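Local coordinates for protein argininosuccinate lyase (PDB 6RXA) that acts as EDDS lyase, a C-N lyase of the aspartase/fumarase superfamily, and probably also splits argininosuccinate into fumarate and L-arginine, at residues S37-Y42 with R121-D126; V142-A147 with D460-L465; Y364-D369 with I401-I406. The protein carries 2 engineered substitutions. All blocks are in the same frame, centred on the assembly; numbering follows the deposited sequence.

How the contacts relate
From the N terminus, contact 1 comes first. It closes a loop of 78 residues and sets helix 35-56 against helix 112-147. Contact 2 opens afterwards, further along that same helix. It closes a much longer loop of 312 residues by bringing helix 451-500 back alongside. Contact 3 falls within this second loop. It joins the start of helix 367-378 to the turn between helices 382-399 and 408-419. No two contacts cross or touch. Contacts 1 and 2 are tied through helix 112-147, with centres 32 Å apart on opposite sides of the chain's centre. Contact 3 lies in the C-terminal helical region, its centre 58 Å from that of contact 1.

Contact 1 of 3, residues S37-Y42 with R121-D126; sequences SAVFPY and RMFLRD
A38 meets the F123 ring with its CB, which comes to 3.6 Å from F123 CE1. The methyl approaches the ring obliquely. P329 at the start of helix 329-348 touches both of these side chains. One residue on, V39 adds its CG2 branch, which comes near F123 CG and lies 4.0 Å from F123 CB. The V39 and F123 side chains cross at about a right angle.

Y42 carries most of the contact. Its CG is anti to the carbonyl carbon and beside the backbone N (chi1 -60°), and the ring reaches across to the backbone of helix 112-147. One ring face lies over the M122-F123 peptide, with F123 N over its centre. F123 CA makes a CH-pi contact with that face, 4.0 Å from the Y42 ring centroid. Y42 CD1 also packs 3.5 Å from M122 CB. Y42 CE2 in turn meets the F123 ring at its edge.

The phenol ends in a hydrogen bond. Y42 OH donates to D126 OD2 over 2.6 Å. D126 OD2 accepts through its anti lone pair, the one away from the other carboxylate oxygen. OD2 sits at the edge of the phenol, in its plane, while ring and carboxylate planes stand 63° apart. Packing on one face and a bond at the hydroxyl together should fix the ring's rotation.

The axes of segments 37-42 and 121-126 come within 8.9 Å, and their directions differ by 105°. This is the meeting of an N-terminal helix with a long central helix, as in the all-helical aspartase/fumarase fold; R112, near the start of that central helix, binds fumarate.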
# COMPACT_ATOMS: atom_id res chain seq x y z
N SER A 37 0.41 -22.25 14.51
CA SER A 37 -0.38 -23.48 14.62
C SER A 37 -0.63 -24.12 13.26
O SER A 37 -0.68 -25.35 13.16
CB SER A 37 -1.70 -23.17 15.33
OG SER A 37 -1.47 -22.93 16.71
N ALA A 38 -0.78 -23.30 12.22
CA ALA A 38 -1.00 -23.84 10.89
C ALA A 38 0.23 -24.55 10.34
O ALA A 38 0.11 -25.57 9.65
CB ALA A 38 -1.44 -22.73 9.94
N VAL A 39 1.43 -24.03 10.64
CA VAL A 39 2.66 -24.59 10.08
C VAL A 39 3.17 -25.77 10.90
O VAL A 39 3.85 -26.65 10.34
CB VAL A 39 3.72 -23.49 9.98
CG1 VAL A 39 5.06 -24.02 9.56
CG2 VAL A 39 3.27 -22.44 8.99
N PHE A 40 2.81 -25.84 12.17
CA PHE A 40 3.36 -26.87 13.05
C PHE A 40 3.25 -28.29 12.50
O PHE A 40 4.25 -29.03 12.58
CB PHE A 40 2.68 -26.79 14.42
CG PHE A 40 2.98 -27.98 15.28
CD1 PHE A 40 4.25 -28.16 15.78
CD2 PHE A 40 2.02 -28.94 15.54
CE1 PHE A 40 4.56 -29.26 16.55
CE2 PHE A 40 2.32 -30.04 16.32
CZ PHE A 40 3.59 -30.20 16.82
N PRO A 41 2.11 -28.74 11.98
CA PRO A 41 2.07 -30.11 11.45
C PRO A 41 3.03 -30.35 10.31
O PRO A 41 3.52 -31.48 10.16
CB PRO A 41 0.60 -30.31 11.03
CG PRO A 41 -0.01 -28.96 11.05
CD PRO A 41 0.79 -28.10 11.99
N TYR A 42 3.31 -29.33 9.50
CA TYR A 42 4.31 -29.47 8.45
C TYR A 42 5.72 -29.57 9.02
O TYR A 42 6.53 -30.37 8.56
CB TYR A 42 4.19 -28.31 7.46
CG TYR A 42 2.83 -28.24 6.82
CD1 TYR A 42 2.50 -29.08 5.76
CD2 TYR A 42 1.86 -27.37 7.29
CE1 TYR A 42 1.23 -29.04 5.18
CE2 TYR A 42 0.59 -27.33 6.71
CZ TYR A 42 0.29 -28.17 5.67
OH TYR A 42 -0.97 -28.11 5.10
N ARG A 121 6.59 -22.99 3.24
CA ARG A 121 6.31 -23.39 1.87
C ARG A 121 5.32 -24.55 1.81
O ARG A 121 4.44 -24.57 0.94
CB ARG A 121 7.62 -23.77 1.15
CG ARG A 121 8.50 -22.61 0.73
CD ARG A 121 9.87 -23.14 0.29
NE ARG A 121 10.71 -22.06 -0.24
CZ ARG A 121 10.64 -21.61 -1.49
NH1 ARG A 121 9.80 -22.15 -2.35
NH2 ARG A 121 11.44 -20.63 -1.87
N MET A 122 5.44 -25.53 2.70
CA MET A 122 4.49 -26.64 2.68
C MET A 122 3.09 -26.17 3.03
O MET A 122 2.10 -26.63 2.43
CB MET A 122 4.95 -27.73 3.65
CG MET A 122 6.23 -28.42 3.23
SD MET A 122 6.74 -29.71 4.39
CE MET A 122 5.62 -31.02 3.97
N PHE A 123 2.98 -25.27 4.00
CA PHE A 123 1.69 -24.67 4.33
C PHE A 123 1.12 -23.91 3.14
O PHE A 123 -0.03 -24.13 2.74
CB PHE A 123 1.84 -23.75 5.54
CG PHE A 123 0.66 -22.85 5.76
CD1 PHE A 123 -0.56 -23.38 6.14
CD2 PHE A 123 0.77 -21.49 5.57
CE1 PHE A 123 -1.65 -22.55 6.31
CE2 PHE A 123 -0.32 -20.65 5.76
CZ PHE A 123 -1.52 -21.19 6.13
N LEU A 124 1.91 -23.01 2.55
CA LEU A 124 1.43 -22.22 1.42
C LEU A 124 1.08 -23.11 0.23
O LEU A 124 0.11 -22.85 -0.49
CB LEU A 124 2.43 -21.15 1.00
CG LEU A 124 2.67 -20.05 2.03
CD1 LEU A 124 3.72 -19.06 1.53
CD2 LEU A 124 1.38 -19.33 2.40
N ARG A 125 1.86 -24.18 0.03
CA ARG A 125 1.61 -25.12 -1.07
C ARG A 125 0.23 -25.76 -0.92
O ARG A 125 -0.56 -25.79 -1.87
CB ARG A 125 2.72 -26.18 -1.07
CG ARG A 125 2.59 -27.26 -2.10
CD ARG A 125 3.78 -28.22 -2.03
NE ARG A 125 3.74 -29.04 -0.82
CZ ARG A 125 4.70 -29.89 -0.46
NH1 ARG A 125 5.80 -30.02 -1.19
NH2 ARG A 125 4.55 -30.61 0.64
N ASP A 126 -0.09 -26.26 0.28
CA ASP A 126 -1.42 -26.83 0.49
C ASP A 126 -2.49 -25.76 0.32
O ASP A 126 -3.55 -26.03 -0.27
CB ASP A 126 -1.51 -27.48 1.87
CG ASP A 126 -1.11 -28.96 1.87
OD1 ASP A 126 -0.89 -29.57 0.81
OD2 ASP A 126 -1.02 -29.54 2.97

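Contact 2 of 3, residues V142-A147 with D460-L465; sequences VVHKAA and DAMAEL
Helices 142-147 and 460-465 run nearly antiparallel, their axes 10.7 Å apart and their directions 154° from each other; V143 and A461 have the nearest CA atoms. The pair belongs to the long-helix bundle of the aspartase/fumarase fold. It joins the C-terminal end of helix 112-147 to helix 451-500.

V143 is the central side chain. It fits knobs-into-holes packing: A461, M462 and L465 surround it, and I458, one turn earlier on the same helix, also touches it. Its two methyls divide the work. CG1 is anti to the backbone N (chi1 173°), and this puts it by M462 SD, at 3.9 Å. CG2 goes to the other partners, 4.0 Å from A461 CB and 4.1 Å from L465 CD1. The side chains of V143 and L465 lie side by side but point opposite ways. A461 has only a methyl to offer, but it faces the other helix directly.

Other helices complete the surroundings of this apolar patch. On helix 168-193, S176 touches V143 and M173 touches A461. E464 forms a salt bridge with R139, one turn before V143 on helix 112-147, and so adds a second tie between the same two helices.

H144 and M462 make the more exposed border. The M462 chain bends twice, at chi2 and chi3, and its sulfur comes to the edge of the imidazole. This is a Met-aromatic contact, with M462 SD 4.5 Å from the H144 ring centroid and 76° off the ring normal. M462 SD lies 3.7 Å from H144 NE2, and M462 CE follows at 3.9 Å from the same H144 NE2.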
# COMPACT_ATOMS: atom_id res chain seq x y z
N VAL A 142 -19.47 -19.99 -12.99
CA VAL A 142 -19.58 -18.91 -13.98
C VAL A 142 -19.90 -19.47 -15.36
O VAL A 142 -20.80 -18.98 -16.05
CB VAL A 142 -18.27 -18.10 -13.98
CG1 VAL A 142 -18.13 -17.21 -15.20
CG2 VAL A 142 -18.15 -17.28 -12.69
N VAL A 143 -19.14 -20.47 -15.81
CA VAL A 143 -19.33 -21.01 -17.15
C VAL A 143 -20.65 -21.76 -17.25
O VAL A 143 -21.38 -21.63 -18.25
CB VAL A 143 -18.14 -21.92 -17.52
CG1 VAL A 143 -18.40 -22.62 -18.85
CG2 VAL A 143 -16.87 -21.12 -17.61
N HIS A 144 -20.99 -22.54 -16.23
CA HIS A 144 -22.24 -23.30 -16.27
C HIS A 144 -23.45 -22.37 -16.23
O HIS A 144 -24.46 -22.63 -16.89
CB HIS A 144 -22.25 -24.33 -15.14
CG HIS A 144 -21.07 -25.27 -15.20
ND1 HIS A 144 -20.81 -26.20 -14.21
CD2 HIS A 144 -20.09 -25.42 -16.12
CE1 HIS A 144 -19.72 -26.88 -14.52
NE2 HIS A 144 -19.26 -26.42 -15.67
N LYS A 145 -23.34 -21.26 -15.49
CA LYS A 145 -24.38 -20.23 -15.52
C LYS A 145 -24.47 -19.58 -16.90
O LYS A 145 -25.57 -19.40 -17.44
CB LYS A 145 -24.10 -19.19 -14.44
CG LYS A 145 -25.24 -18.20 -14.16
CD LYS A 145 -26.40 -18.81 -13.39
CE LYS A 145 -27.30 -17.72 -12.80
NZ LYS A 145 -28.34 -18.31 -11.91
N ALA A 146 -23.32 -19.25 -17.50
CA ALA A 146 -23.34 -18.65 -18.83
C ALA A 146 -24.07 -19.53 -19.82
O ALA A 146 -24.81 -19.02 -20.68
CB ALA A 146 -21.91 -18.41 -19.31
N ALA A 147 -23.88 -20.84 -19.74
CA ALA A 147 -24.46 -21.75 -20.71
C ALA A 147 -25.98 -21.72 -20.71
O ALA A 147 -26.60 -22.08 -21.71
CB ALA A 147 -23.96 -23.17 -20.43
N ASP A 460 -14.75 -23.89 -25.43
CA ASP A 460 -13.33 -23.78 -25.14
C ASP A 460 -13.07 -23.78 -23.64
O ASP A 460 -12.12 -24.41 -23.16
CB ASP A 460 -12.77 -22.51 -25.77
CG ASP A 460 -12.57 -22.64 -27.27
OD1 ASP A 460 -12.70 -23.78 -27.78
OD2 ASP A 460 -12.29 -21.62 -27.94
N ALA A 461 -13.90 -23.07 -22.87
CA ALA A 461 -13.70 -22.98 -21.43
C ALA A 461 -13.95 -24.32 -20.75
O ALA A 461 -13.27 -24.67 -19.77
CB ALA A 461 -14.61 -21.90 -20.84
N MET A 462 -14.91 -25.09 -21.26
CA MET A 462 -15.16 -26.41 -20.68
C MET A 462 -13.95 -27.32 -20.90
O MET A 462 -13.59 -28.10 -20.01
CB MET A 462 -16.43 -27.01 -21.29
CG MET A 462 -17.71 -26.27 -20.92
SD MET A 462 -18.16 -26.46 -19.19
CE MET A 462 -18.84 -28.12 -19.18
N ALA A 463 -13.31 -27.22 -22.06
CA ALA A 463 -12.09 -27.99 -22.27
C ALA A 463 -10.97 -27.52 -21.36
O ALA A 463 -10.21 -28.33 -20.82
CB ALA A 463 -11.68 -27.91 -23.74
N GLU A 464 -10.85 -26.20 -21.18
CA GLU A 464 -9.85 -25.66 -20.26
C GLU A 464 -10.11 -26.10 -18.83
O GLU A 464 -9.17 -26.43 -18.10
CB GLU A 464 -9.79 -24.13 -20.39
CG GLU A 464 -9.12 -23.66 -21.67
CD GLU A 464 -9.04 -22.15 -21.83
OE1 GLU A 464 -9.54 -21.39 -20.97
OE2 GLU A 464 -8.46 -21.71 -22.84
N LEU A 465 -11.38 -26.13 -18.41
CA LEU A 465 -11.71 -26.54 -17.05
C LEU A 465 -11.33 -28.00 -16.81
O LEU A 465 -10.88 -28.35 -15.71
CB LEU A 465 -13.20 -26.34 -16.80
CG LEU A 465 -13.60 -24.92 -16.39
CD1 LEU A 465 -15.09 -24.71 -16.59
CD2 LEU A 465 -13.20 -24.67 -14.94

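Contact 3 of 3, residues Y364-D369 with I401-I406; sequences YSTMTD and IKANKI
Y364 OH donates a short hydrogen bond to I401 O, 2.5 Å away. The C=O...donor angle is 141°, and the hydroxyl is tilted 35° from the carbonyl plane. The bond lies in the helical C-terminal region of the argininosuccinate lyase family. It joins two connections: a type I beta turn from Y364 to M367, which leads into helix 367-378, and the loop before helix 408-419.

The Y364 ring bridges the turn and the loop. With chi1 at -49° the ring swings to the side of its own backbone N and carries its hydroxyl to I401 O. On the way, Y364 CD1 rests 3.5 Å from A403 CB, which approaches obliquely. I406 CD1 comes to the ring edge instead, 4.2 Å from Y364 CE1. With a phenylalanine in place of Y364, I401 O would probably be left without its hydroxyl mate, and the loop would be less firmly tied to the turn.

Q285 of a second subunit packs on both Y364 and M367; it is next in sequence to the fumarate-binding K286. Within the chain, L434 touches M367 and I406.

M367 packs against the same loop with its end. Its chain bends at chi2 and chi3, bringing CE 4.1 Å from A403 CB. M367 and I406 meet tip to tip, with M367 CE 3.8 Å from I406 CD1.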
# COMPACT_ATOMS: atom_id res chain seq x y z
N TYR A 364 -31.45 3.35 -25.21
CA TYR A 364 -30.58 3.94 -26.23
C TYR A 364 -29.26 3.21 -26.43
O TYR A 364 -28.39 3.73 -27.19
CB TYR A 364 -30.35 5.45 -26.05
CG TYR A 364 -31.64 6.22 -25.84
CD1 TYR A 364 -32.56 6.36 -26.86
CD2 TYR A 364 -31.94 6.77 -24.60
CE1 TYR A 364 -33.75 7.04 -26.66
CE2 TYR A 364 -33.12 7.45 -24.39
CZ TYR A 364 -34.02 7.59 -25.43
OH TYR A 364 -35.19 8.28 -25.22
N SER A 365 -29.06 2.03 -25.86
CA SER A 365 -27.86 1.25 -26.14
C SER A 365 -27.80 0.76 -27.59
O SER A 365 -26.73 0.32 -28.02
CB SER A 365 -27.76 0.08 -25.16
OG SER A 365 -28.68 -0.94 -25.49
N THR A 366 -28.91 0.80 -28.32
CA THR A 366 -28.91 0.38 -29.73
C THR A 366 -28.45 1.48 -30.68
O THR A 366 -28.47 1.26 -31.90
CB THR A 366 -30.32 -0.08 -30.11
OG1 THR A 366 -31.26 0.97 -29.81
CG2 THR A 366 -30.70 -1.34 -29.34
N MET A 367 -27.99 2.63 -30.19
CA MET A 367 -27.69 3.73 -31.10
C MET A 367 -26.43 3.47 -31.94
O MET A 367 -26.32 4.03 -33.04
CB MET A 367 -27.56 5.05 -30.35
CG MET A 367 -28.86 5.54 -29.75
SD MET A 367 -30.13 5.85 -30.98
CE MET A 367 -31.29 4.53 -30.62
N THR A 368 -25.49 2.66 -31.47
CA THR A 368 -24.33 2.35 -32.30
C THR A 368 -24.77 1.63 -33.57
O THR A 368 -24.33 1.96 -34.67
CB THR A 368 -23.31 1.48 -31.57
OG1 THR A 368 -22.78 2.18 -30.44
CG2 THR A 368 -22.15 1.16 -32.52
N ASP A 369 -25.67 0.65 -33.43
CA ASP A 369 -26.13 -0.06 -34.61
C ASP A 369 -26.87 0.87 -35.57
O ASP A 369 -26.75 0.72 -36.79
CB ASP A 369 -26.98 -1.26 -34.25
CG ASP A 369 -26.13 -2.49 -34.01
OD1 ASP A 369 -24.92 -2.31 -33.76
OD2 ASP A 369 -26.66 -3.62 -34.10
N ILE A 401 -39.36 9.91 -26.10
CA ILE A 401 -39.48 8.80 -27.03
C ILE A 401 -38.45 7.74 -26.65
O ILE A 401 -37.24 8.00 -26.71
CB ILE A 401 -39.26 9.27 -28.48
CG1 ILE A 401 -40.26 10.37 -28.84
CG2 ILE A 401 -39.35 8.09 -29.44
CD1 ILE A 401 -39.97 11.07 -30.16
N LYS A 402 -38.92 6.56 -26.23
CA LYS A 402 -38.02 5.45 -25.94
C LYS A 402 -37.34 4.99 -27.23
O LYS A 402 -37.86 5.16 -28.33
CB LYS A 402 -38.77 4.26 -25.35
CG LYS A 402 -39.63 4.57 -24.14
CD LYS A 402 -38.81 4.83 -22.90
CE LYS A 402 -39.69 4.81 -21.67
NZ LYS A 402 -38.93 5.04 -20.42
N ALA A 403 -36.17 4.36 -27.08
CA ALA A 403 -35.36 4.05 -28.25
C ALA A 403 -36.13 3.21 -29.25
O ALA A 403 -36.01 3.42 -30.47
CB ALA A 403 -34.08 3.33 -27.83
N ASN A 404 -36.92 2.25 -28.78
CA ASN A 404 -37.61 1.33 -29.68
C ASN A 404 -38.81 1.96 -30.37
O ASN A 404 -39.42 1.32 -31.23
CB ASN A 404 -38.00 0.04 -28.94
CG ASN A 404 -38.88 0.29 -27.73
OD1 ASN A 404 -38.97 1.40 -27.21
ND2 ASN A 404 -39.51 -0.78 -27.24
N LYS A 405 -39.14 3.20 -30.01
CA LYS A 405 -40.18 3.98 -30.68
C LYS A 405 -39.60 5.04 -31.61
O LYS A 405 -40.37 5.80 -32.22
CB LYS A 405 -41.07 4.66 -29.64
CG LYS A 405 -41.77 3.72 -28.68
CD LYS A 405 -42.61 2.69 -29.42
CE LYS A 405 -43.47 1.91 -28.45
NZ LYS A 405 -44.15 0.77 -29.13
N ILE A 406 -38.28 5.12 -31.74
CA ILE A 406 -37.66 6.00 -32.73
C ILE A 406 -37.98 5.47 -34.12
O ILE A 406 -37.83 4.27 -34.40
CB ILE A 406 -36.14 6.08 -32.50
CG1 ILE A 406 -35.83 6.76 -31.17
CG2 ILE A 406 -35.47 6.80 -33.68
CD1 ILE A 406 -34.37 6.68 -30.78